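Local coordinates for protein putative oxidoreductase (Gluconobacter oxydans, PDB 3WJ7) that probably works as a coenzyme-dependent oxidoreductase of the short-chain dehydrogenase/reductase (SDR) family, built on a Rossmann-type nucleotide-binding fold, at residues Y88-P93 / D189-P194; Q197-C202 / D330-F335; D251-V256 / K263-K268. All blocks are in the same frame, centred on the assembly; numbering follows the deposited sequence.

Contact 1: Y88-P93 / D189-P194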
loop_
_atom_site.group_PDB
_atom_site.type_symbol
_atom_site.label_atom_id
_atom_site.label_comp_id
_atom_site.label_asym_id
_atom_site.label_seq_id
_atom_site.Cartn_x
_atom_site.Cartn_y
_atom_site.Cartn_z
ATOM N N TYR A 88 -14.431 -8.440 9.727
ATOM C CA TYR A 88 -15.364 -7.490 9.161
ATOM C C TYR A 88 -14.707 -6.126 9.465
ATOM O O TYR A 88 -14.787 -5.621 10.595
ATOM C CB TYR A 88 -16.769 -7.658 9.837
ATOM C CG TYR A 88 -17.801 -6.642 9.373
ATOM C CD1 TYR A 88 -18.815 -6.984 8.447
ATOM C CD2 TYR A 88 -17.735 -5.316 9.833
ATOM C CE1 TYR A 88 -19.713 -6.025 7.999
ATOM C CE2 TYR A 88 -18.622 -4.353 9.389
ATOM C CZ TYR A 88 -19.609 -4.694 8.484
ATOM O OH TYR A 88 -20.463 -3.667 8.099
ATOM N N ARG A 89 -14.009 -5.557 8.479
ATOM C CA ARG A 89 -13.277 -4.278 8.652
ATOM C C ARG A 89 -12.136 -4.255 9.717
ATOM O O ARG A 89 -11.896 -3.203 10.323
ATOM C CB ARG A 89 -14.251 -3.112 8.903
ATOM C CG ARG A 89 -14.945 -2.527 7.676
ATOM C CD ARG A 89 -16.286 -1.939 8.106
ATOM N NE ARG A 89 -16.688 -0.708 7.415
ATOM C CZ ARG A 89 -17.537 0.194 7.918
ATOM N NH1 ARG A 89 -18.073 0.025 9.127
ATOM N NH2 ARG A 89 -17.847 1.280 7.217
ATOM N N LEU A 90 -11.441 -5.389 9.921
ATOM C CA LEU A 90 -10.213 -5.463 10.740
ATOM C C LEU A 90 -9.125 -4.517 10.196
ATOM O O LEU A 90 -8.582 -4.737 9.111
ATOM C CB LEU A 90 -9.652 -6.896 10.780
ATOM C CG LEU A 90 -8.289 -7.191 11.474
ATOM C CD1 LEU A 90 -8.426 -7.536 12.954
ATOM C CD2 LEU A 90 -7.497 -8.307 10.790
ATOM N N TRP A 91 -8.816 -3.466 10.943
ATOM C CA TRP A 91 -7.737 -2.564 10.606
ATOM C C TRP A 91 -6.410 -3.357 10.498
ATOM O O TRP A 91 -6.190 -4.326 11.249
ATOM C CB TRP A 91 -7.638 -1.470 11.671
ATOM C CG TRP A 91 -6.435 -0.634 11.512
ATOM C CD1 TRP A 91 -6.375 0.577 10.926
ATOM C CD2 TRP A 91 -5.078 -0.960 11.907
ATOM N NE1 TRP A 91 -5.082 1.051 10.934
ATOM C CE2 TRP A 91 -4.264 0.127 11.522
ATOM C CE3 TRP A 91 -4.482 -2.065 12.546
ATOM C CZ2 TRP A 91 -2.885 0.159 11.755
ATOM C CZ3 TRP A 91 -3.096 -2.043 12.768
ATOM C CH2 TRP A 91 -2.318 -0.935 12.371
ATOM N N VAL A 92 -5.540 -2.957 9.565
ATOM C CA VAL A 92 -4.240 -3.601 9.385
ATOM C C VAL A 92 -3.218 -2.569 8.948
ATOM O O VAL A 92 -3.559 -1.603 8.276
ATOM C CB VAL A 92 -4.273 -4.741 8.306
ATOM C CG1 VAL A 92 -4.819 -6.047 8.877
ATOM C CG2 VAL A 92 -5.064 -4.329 7.078
ATOM N N PRO A 93 -1.947 -2.793 9.280
ATOM C CA PRO A 93 -0.867 -1.938 8.740
ATOM C C PRO A 93 -0.680 -2.062 7.219
ATOM O O PRO A 93 -0.182 -1.123 6.585
ATOM C CB PRO A 93 0.387 -2.459 9.436
ATOM C CG PRO A 93 0.030 -3.772 10.051
ATOM C CD PRO A 93 -1.452 -3.973 10.027
ATOM N N ASP A 189 -20.968 -8.843 20.416
ATOM C CA ASP A 189 -20.070 -8.107 19.584
ATOM C C ASP A 189 -18.765 -7.942 20.358
ATOM O O ASP A 189 -18.476 -6.895 20.931
ATOM C CB ASP A 189 -20.679 -6.792 19.129
ATOM C CG ASP A 189 -19.928 -6.206 17.972
ATOM O OD1 ASP A 189 -18.917 -6.845 17.584
ATOM O OD2 ASP A 189 -20.327 -5.126 17.454
ATOM N N ILE A 190 -17.990 -9.018 20.317
ATOM C CA ILE A 190 -16.909 -9.307 21.235
ATOM C C ILE A 190 -15.687 -8.414 21.031
ATOM O O ILE A 190 -15.156 -7.857 21.986
ATOM C CB ILE A 190 -16.587 -10.803 21.112
ATOM C CG1 ILE A 190 -17.699 -11.586 21.843
ATOM C CG2 ILE A 190 -15.159 -11.109 21.567
ATOM C CD1 ILE A 190 -17.830 -13.043 21.471
ATOM N N LYS A 191 -15.267 -8.252 19.783
ATOM C CA LYS A 191 -14.104 -7.445 19.478
ATOM C C LYS A 191 -14.335 -5.959 19.710
ATOM O O LYS A 191 -13.381 -5.225 20.048
ATOM C CB LYS A 191 -13.728 -7.631 18.002
ATOM C CG LYS A 191 -12.547 -6.778 17.577
ATOM C CD LYS A 191 -12.351 -6.775 16.077
ATOM C CE LYS A 191 -11.515 -5.577 15.658
ATOM N NZ LYS A 191 -10.350 -6.061 14.867
ATOM N N PRO A 192 -15.619 -5.564 19.722
ATOM C CA PRO A 192 -16.550 -4.764 18.935
ATOM C C PRO A 192 -16.032 -4.526 17.537
ATOM O O PRO A 192 -14.930 -4.012 17.361
ATOM C CB PRO A 192 -16.628 -3.432 19.707
ATOM C CG PRO A 192 -15.393 -3.405 20.540
ATOM C CD PRO A 192 -15.410 -4.849 20.996
ATOM N N THR A 193 -16.824 -4.916 16.551
ATOM C CA THR A 193 -16.823 -4.275 15.219
ATOM C C THR A 193 -16.746 -2.739 15.356
ATOM O O THR A 193 -17.035 -2.198 16.426
ATOM C CB THR A 193 -18.187 -4.527 14.521
ATOM O OG1 THR A 193 -19.234 -3.858 15.265
ATOM C CG2 THR A 193 -18.491 -5.999 14.434
ATOM N N PRO A 194 -16.385 -2.030 14.279
ATOM C CA PRO A 194 -16.401 -0.540 14.298
ATOM C C PRO A 194 -17.750 0.085 14.731
ATOM O O PRO A 194 -17.761 0.988 15.598
ATOM C CB PRO A 194 -16.084 -0.150 12.855
ATOM C CG PRO A 194 -15.443 -1.372 12.254
ATOM C CD PRO A 194 -15.777 -2.581 13.059
#

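Contact 2: Q197-C202 / D330-F335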
loop_
_atom_site.group_PDB
_atom_site.type_symbol
_atom_site.label_atom_id
_atom_site.label_comp_id
_atom_site.label_asym_id
_atom_site.label_seq_id
_atom_site.Cartn_x
_atom_site.Cartn_y
_atom_site.Cartn_z
ATOM N N GLN A 197 -18.306 -0.252 18.306
ATOM C CA GLN A 197 -17.410 0.547 19.120
ATOM C C GLN A 197 -18.047 1.913 19.175
ATOM O O GLN A 197 -18.140 2.539 20.258
ATOM C CB GLN A 197 -15.958 0.526 18.580
ATOM C CG GLN A 197 -14.854 1.208 19.425
ATOM C CD GLN A 197 -14.845 0.800 20.905
ATOM O OE1 GLN A 197 -14.486 -0.330 21.263
ATOM N NE2 GLN A 197 -15.259 1.729 21.774
ATOM N N MET A 198 -18.572 2.364 18.032
ATOM C CA MET A 198 -19.386 3.603 18.033
ATOM C C MET A 198 -20.572 3.564 19.009
ATOM O O MET A 198 -20.837 4.533 19.716
ATOM C CB MET A 198 -19.902 3.904 16.651
ATOM C CG MET A 198 -18.973 4.751 15.789
ATOM S SD MET A 198 -19.668 4.655 14.126
ATOM C CE MET A 198 -19.692 6.349 13.612
ATOM N N ILE A 199 -21.261 2.435 19.081
ATOM C CA ILE A 199 -22.451 2.352 19.939
ATOM C C ILE A 199 -22.006 2.366 21.386
ATOM O O ILE A 199 -22.601 3.044 22.201
ATOM C CB ILE A 199 -23.311 1.113 19.628
ATOM C CG1 ILE A 199 -24.110 1.370 18.367
ATOM C CG2 ILE A 199 -24.189 0.733 20.808
ATOM C CD1 ILE A 199 -24.134 0.154 17.462
ATOM N N LEU A 200 -20.938 1.637 21.672
ATOM C CA LEU A 200 -20.306 1.658 22.981
ATOM C C LEU A 200 -19.819 3.084 23.395
ATOM O O LEU A 200 -20.148 3.542 24.478
ATOM C CB LEU A 200 -19.134 0.705 22.902
ATOM C CG LEU A 200 -18.645 -0.166 24.031
ATOM C CD1 LEU A 200 -19.808 -0.941 24.621
ATOM C CD2 LEU A 200 -17.541 -1.083 23.484
ATOM N N ASP A 201 -19.053 3.781 22.543
ATOM C CA ASP A 201 -18.547 5.112 22.877
ATOM C C ASP A 201 -19.693 6.014 23.222
ATOM O O ASP A 201 -19.638 6.766 24.205
ATOM C CB ASP A 201 -17.808 5.785 21.715
ATOM C CG ASP A 201 -16.503 5.068 21.302
ATOM O OD1 ASP A 201 -15.822 4.420 22.114
ATOM O OD2 ASP A 201 -16.162 5.176 20.112
ATOM N N CYS A 202 -20.729 5.935 22.391
ATOM C CA CYS A 202 -21.921 6.730 22.542
ATOM C C CYS A 202 -22.715 6.404 23.828
ATOM O O CYS A 202 -23.012 7.301 24.623
ATOM C CB CYS A 202 -22.804 6.565 21.312
ATOM S SG CYS A 202 -24.357 7.482 21.370
ATOM N N ASP A 330 -30.418 -4.899 21.876
ATOM C CA ASP A 330 -29.698 -6.112 22.271
ATOM C C ASP A 330 -28.183 -5.891 22.430
ATOM O O ASP A 330 -27.598 -6.338 23.426
ATOM C CB ASP A 330 -29.927 -7.218 21.266
ATOM C CG ASP A 330 -31.379 -7.591 21.122
ATOM O OD1 ASP A 330 -32.207 -7.181 21.974
ATOM O OD2 ASP A 330 -31.678 -8.318 20.143
ATOM N N ALA A 331 -27.573 -5.180 21.470
ATOM C CA ALA A 331 -26.144 -4.887 21.499
ATOM C C ALA A 331 -25.763 -4.137 22.786
ATOM O O ALA A 331 -24.749 -4.467 23.437
ATOM C CB ALA A 331 -25.728 -4.108 20.250
ATOM N N ILE A 332 -26.581 -3.154 23.175
ATOM C CA ILE A 332 -26.347 -2.431 24.436
ATOM C C ILE A 332 -26.619 -3.323 25.646
ATOM O O ILE A 332 -25.820 -3.335 26.577
ATOM C CB ILE A 332 -27.159 -1.133 24.533
ATOM C CG1 ILE A 332 -26.553 -0.080 23.629
ATOM C CG2 ILE A 332 -27.230 -0.626 25.970
ATOM C CD1 ILE A 332 -27.572 0.856 23.041
ATOM N N ALA A 333 -27.678 -4.115 25.628
ATOM C CA ALA A 333 -27.934 -4.941 26.817
ATOM C C ALA A 333 -26.745 -5.885 27.013
ATOM O O ALA A 333 -26.246 -6.092 28.128
ATOM C CB ALA A 333 -29.253 -5.725 26.720
ATOM N N TRP A 334 -26.268 -6.438 25.915
ATOM C CA TRP A 334 -25.122 -7.310 25.988
ATOM C C TRP A 334 -23.866 -6.552 26.483
ATOM O O TRP A 334 -23.175 -7.019 27.400
ATOM C CB TRP A 334 -24.892 -7.963 24.657
ATOM C CG TRP A 334 -23.994 -9.082 24.747
ATOM C CD1 TRP A 334 -24.322 -10.412 24.956
ATOM C CD2 TRP A 334 -22.579 -9.031 24.641
ATOM N NE1 TRP A 334 -23.189 -11.173 24.979
ATOM C CE2 TRP A 334 -22.102 -10.357 24.781
ATOM C CE3 TRP A 334 -21.659 -7.993 24.451
ATOM C CZ2 TRP A 334 -20.741 -10.667 24.725
ATOM C CZ3 TRP A 334 -20.316 -8.303 24.386
ATOM C CH2 TRP A 334 -19.867 -9.626 24.520
ATOM N N PHE A 335 -23.575 -5.381 25.918
ATOM C CA PHE A 335 -22.427 -4.617 26.409
ATOM C C PHE A 335 -22.466 -4.310 27.931
ATOM O O PHE A 335 -21.413 -4.297 28.572
ATOM C CB PHE A 335 -22.252 -3.301 25.641
ATOM C CG PHE A 335 -21.855 -3.473 24.206
ATOM C CD1 PHE A 335 -20.813 -4.325 23.842
ATOM C CD2 PHE A 335 -22.482 -2.730 23.218
ATOM C CE1 PHE A 335 -20.432 -4.440 22.526
ATOM C CE2 PHE A 335 -22.125 -2.871 21.877
ATOM C CZ PHE A 335 -21.092 -3.716 21.537
#

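Contact 3: D251-V256 / K263-K268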
loop_
_atom_site.group_PDB
_atom_site.type_symbol
_atom_site.label_atom_id
_atom_site.label_comp_id
_atom_site.label_asym_id
_atom_site.label_seq_id
_atom_site.Cartn_x
_atom_site.Cartn_y
_atom_site.Cartn_z
ATOM N N ASP A 251 -29.569 9.813 13.787
ATOM C CA ASP A 251 -30.755 9.124 14.291
ATOM C C ASP A 251 -30.371 7.899 15.090
ATOM O O ASP A 251 -30.924 7.655 16.154
ATOM C CB ASP A 251 -31.707 8.757 13.152
ATOM C CG ASP A 251 -32.324 9.985 12.491
ATOM O OD1 ASP A 251 -32.508 11.020 13.175
ATOM O OD2 ASP A 251 -32.606 9.928 11.275
ATOM N N LEU A 252 -29.419 7.142 14.567
ATOM C CA LEU A 252 -28.818 6.044 15.288
ATOM C C LEU A 252 -28.354 6.446 16.688
ATOM O O LEU A 252 -28.674 5.765 17.663
ATOM C CB LEU A 252 -27.623 5.474 14.508
ATOM C CG LEU A 252 -26.967 4.268 15.178
ATOM C CD1 LEU A 252 -27.960 3.117 15.364
ATOM C CD2 LEU A 252 -25.755 3.805 14.387
ATOM N N PHE A 253 -27.589 7.538 16.769
ATOM C CA PHE A 253 -27.069 8.034 18.043
ATOM C C PHE A 253 -28.161 8.582 18.962
ATOM O O PHE A 253 -28.107 8.342 20.161
ATOM C CB PHE A 253 -25.954 9.053 17.840
ATOM C CG PHE A 253 -24.722 8.482 17.216
ATOM C CD1 PHE A 253 -24.030 9.202 16.247
ATOM C CD2 PHE A 253 -24.238 7.233 17.617
ATOM C CE1 PHE A 253 -22.887 8.676 15.672
ATOM C CE2 PHE A 253 -23.117 6.695 17.039
ATOM C CZ PHE A 253 -22.431 7.419 16.063
ATOM N N ARG A 254 -29.152 9.266 18.392
ATOM C CA ARG A 254 -30.423 9.505 19.100
ATOM C C ARG A 254 -30.980 8.238 19.800
ATOM O O ARG A 254 -31.248 8.288 21.005
ATOM C CB ARG A 254 -31.480 10.136 18.173
ATOM C CG ARG A 254 -31.367 11.656 18.078
ATOM C CD ARG A 254 -32.026 12.257 16.829
ATOM N NE ARG A 254 -31.067 13.115 16.117
ATOM C CZ ARG A 254 -31.244 13.647 14.907
ATOM N NH1 ARG A 254 -32.374 13.448 14.235
ATOM N NH2 ARG A 254 -30.280 14.396 14.367
ATOM N N MET A 255 -31.129 7.129 19.071
ATOM C CA MET A 255 -31.658 5.873 19.640
ATOM C C MET A 255 -30.749 5.337 20.737
ATOM O O MET A 255 -31.218 5.058 21.833
ATOM C CB MET A 255 -31.755 4.779 18.603
ATOM C CG MET A 255 -32.982 4.734 17.739
ATOM S SD MET A 255 -32.882 3.299 16.629
ATOM C CE MET A 255 -31.913 2.204 17.648
ATOM N N VAL A 256 -29.461 5.166 20.420
ATOM C CA VAL A 256 -28.468 4.699 21.395
ATOM C C VAL A 256 -28.622 5.497 22.684
ATOM O O VAL A 256 -28.778 4.931 23.751
ATOM C CB VAL A 256 -26.984 4.784 20.872
ATOM C CG1 VAL A 256 -25.993 4.413 21.956
ATOM C CG2 VAL A 256 -26.745 3.871 19.682
ATOM N N LYS A 263 -27.069 11.701 27.346
ATOM C CA LYS A 263 -27.214 12.833 26.422
ATOM C C LYS A 263 -26.671 12.502 25.017
ATOM O O LYS A 263 -25.568 11.958 24.917
ATOM C CB LYS A 263 -26.523 14.082 26.984
ATOM C CG LYS A 263 -27.223 14.607 28.230
ATOM C CD LYS A 263 -27.398 16.112 28.202
ATOM C CE LYS A 263 -28.456 16.532 29.208
ATOM N NZ LYS A 263 -28.472 18.017 29.343
ATOM N N PRO A 264 -27.429 12.821 23.940
ATOM C CA PRO A 264 -26.972 12.527 22.554
ATOM C C PRO A 264 -25.793 13.429 22.190
ATOM O O PRO A 264 -25.597 14.430 22.863
ATOM C CB PRO A 264 -28.202 12.854 21.695
ATOM C CG PRO A 264 -28.989 13.832 22.526
ATOM C CD PRO A 264 -28.773 13.423 23.959
ATOM N N PRO A 265 -25.010 13.086 21.148
ATOM C CA PRO A 265 -23.731 13.830 20.973
ATOM C C PRO A 265 -23.970 15.291 20.600
ATOM O O PRO A 265 -24.903 15.594 19.851
ATOM C CB PRO A 265 -23.006 13.079 19.828
ATOM C CG PRO A 265 -23.946 11.997 19.348
ATOM C CD PRO A 265 -25.301 12.206 19.998
ATOM N N ALA A 266 -23.153 16.181 21.143
ATOM C CA ALA A 266 -23.381 17.620 21.020
ATOM C C ALA A 266 -23.102 18.163 19.609
ATOM O O ALA A 266 -23.760 19.110 19.150
ATOM C CB ALA A 266 -22.528 18.352 22.053
ATOM N N VAL A 267 -22.129 17.529 18.943
ATOM C CA VAL A 267 -21.480 18.053 17.749
ATOM C C VAL A 267 -21.716 17.199 16.503
ATOM O O VAL A 267 -21.246 16.062 16.403
ATOM C CB VAL A 267 -19.969 18.142 18.008
ATOM C CG1 VAL A 267 -19.270 19.012 16.965
ATOM C CG2 VAL A 267 -19.726 18.660 19.416
ATOM N N LYS A 268 -22.441 17.746 15.543
ATOM C CA LYS A 268 -22.698 17.004 14.335
ATOM C C LYS A 268 -22.058 17.698 13.130
ATOM O O LYS A 268 -22.493 18.767 12.717
ATOM C CB LYS A 268 -24.193 16.795 14.123
ATOM C CG LYS A 268 -24.495 16.034 12.837
ATOM C CD LYS A 268 -25.521 16.727 11.961
ATOM C CE LYS A 268 -26.926 16.245 12.283
ATOM N NZ LYS A 268 -27.897 16.977 11.433
#

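Contact 1: Y88-P93 / D189-P194
Leu90 and Lys191 meet because each sets its CG anti to the backbone N (chi1 174° and 178°), and the otherwise extended lysine then bends at its last torsion (chi4 126°), so that the two side chains cross at about a right angle, with the amine end nearest the leucine. Leu90 CD1 is the branch that lies against Lys191 NZ, an apolar methyl beside the amine. Lys191 reaches toward the other loop with its aliphatic chain. The second meeting point is Pro194, whose ring carbons CG and CD lie against the other loop. Its CG lies 4.0 Å from Arg89 CB, and its CD lies 4.0 Å from Tyr88 O. The guanidinium of Arg89 comes obliquely to Pro194 CB, but its position is poorly ordered. Both loops follow strands of the mixed Rossmann-type sheet, 78-83 and 176-185, so the contact ties together two connections at the end of that sheet where SDR enzymes usually hold coenzyme and substrate. Tyr88 packs on Tyr154 of helix 153-172, and its side chain lies about 5 Å from a bound mercury ion. What shapes the second loop is the carboxylate of Asp189: its OD1 accepts Thr193 N at 3.0 Å, from the syn side but tilted out of the carboxylate plane, while OD2 takes Thr193 OG1 at 2.8 Å through its syn lone pair. The threonine stands at the N-cap of helix 194-203, its hydroxyl also bonded to Gly196 N. On the first loop, Val92 N is held by Glu291 of the second subunit.

Contact 2: Q197-C202 / D330-F335
Leu200 pushes its CD1 methyl against one face of the Phe335 ring, a CH-pi contact with the carbon 3.6 Å from the ring centroid and 24° off the normal. The methyl sits off centre, toward CG. Phe335 has its CG anti to the carbonyl carbon (chi1 -67°), which carries the ring across to the partner helix, and the second torsion turns a face to Leu200. Beside it, Ile199 offers the CG2 branch as a second bump, which fits between two residues: it lies 3.8 Å from Ile332 CG1, and 4.3 Å from Phe335 CE2, which it meets at the ring edge, near its plane. The segments 197-202 and 330-335 run at 66°, their axes 10.5 Å apart at closest approach; this apolar helix-helix packing joins helix 194-203, which follows Rossmann strand 176-185, to helix 324-337, the last of the chain. A serine in place of Phe335 would probably leave the Leu200 methyl without a surface to lie on and open a gap beside Ile199. Ile199 and Ala331 also touch Val185 of strand 176-185. On helix 194-203, Gln197 NE2 bonds Asp201 OD1 at 2.8 Å, from above the carboxylate plane, while OD2 makes a salt bridge with Arg296 of the second subunit.

Contact 3: D251-V256 / K263-K268
Phe253 and Pro265 bring helix 249-259 against the segment that comes after it: the helix is followed by a loop that leads into the short, weakly bonded strand 267-269. That strand pairs in parallel with strand 209-211 in a two-stranded sheet separate from the Rossmann sheet. The apolar part of the contact lies where the proline ring meets the root of the phenylalanine. Pro265 CG is 3.9 Å from Phe253 CB, with CD equally near, and the two side chains cross at about a right angle. The CG of Phe253 lies anti to the carbonyl carbon (chi1 -66°), which leads the ring away from the proline, and the proline meets the ring obliquely; the ring goes on to an edge-to-face stack with Tyr210 and packs against Met198 and Cys202 of helix 194-203. Pro265 also rests on Tyr210 and Met207, and its side chain lies about 4 Å from a bound mercury ion.

The polar part is exposed and holds no hydrogen bond across the two segments. Lys268 CE comes to the edge of the Arg254 guanidinium, near its plane, at 4.4 Å from Arg254 NH2. The charged ends are close too, with Lys268 NZ 4.6 Å from Arg254 NH2, which is probably mildly unfavourable but eased by a negative partner on each: Lys268 has a long, weak ion pair with Glu212, and Arg254 has Asp251 one turn earlier. The salt bridge within the helix, Arg254 NH1 to Asp251 OD1 at 2.7 Å, draws the arginine back along its own helix, where the backbone Asp251 N lies 4.3 Å above the guanidinium plane, over its centre.

Overall arrangement
Both segments of contact 1 precede those of contact 2 in the chain, and contact 3 falls within the span between the two segments of contact 2. Helix 194-203 is the shared element: Thr193 and Pro194 of contact 1 start it, segment 197-202 of contact 2 makes up much of it and packs on helix 324-337, and its Met198, Ile199 and Cys202 pack on Phe253 and Val256 of contact 3. Contacts 1 and 2, with centres about 14 Å apart, touch directly; the centres of 2 and 3 are about 13 Å apart, those of 1 and 3 about 22 Å, without touching. The series thus runs from loops at the Rossmann sheet outward through packed helices to the two-stranded sheet, while contacts 1 and 2 also meet the second subunit.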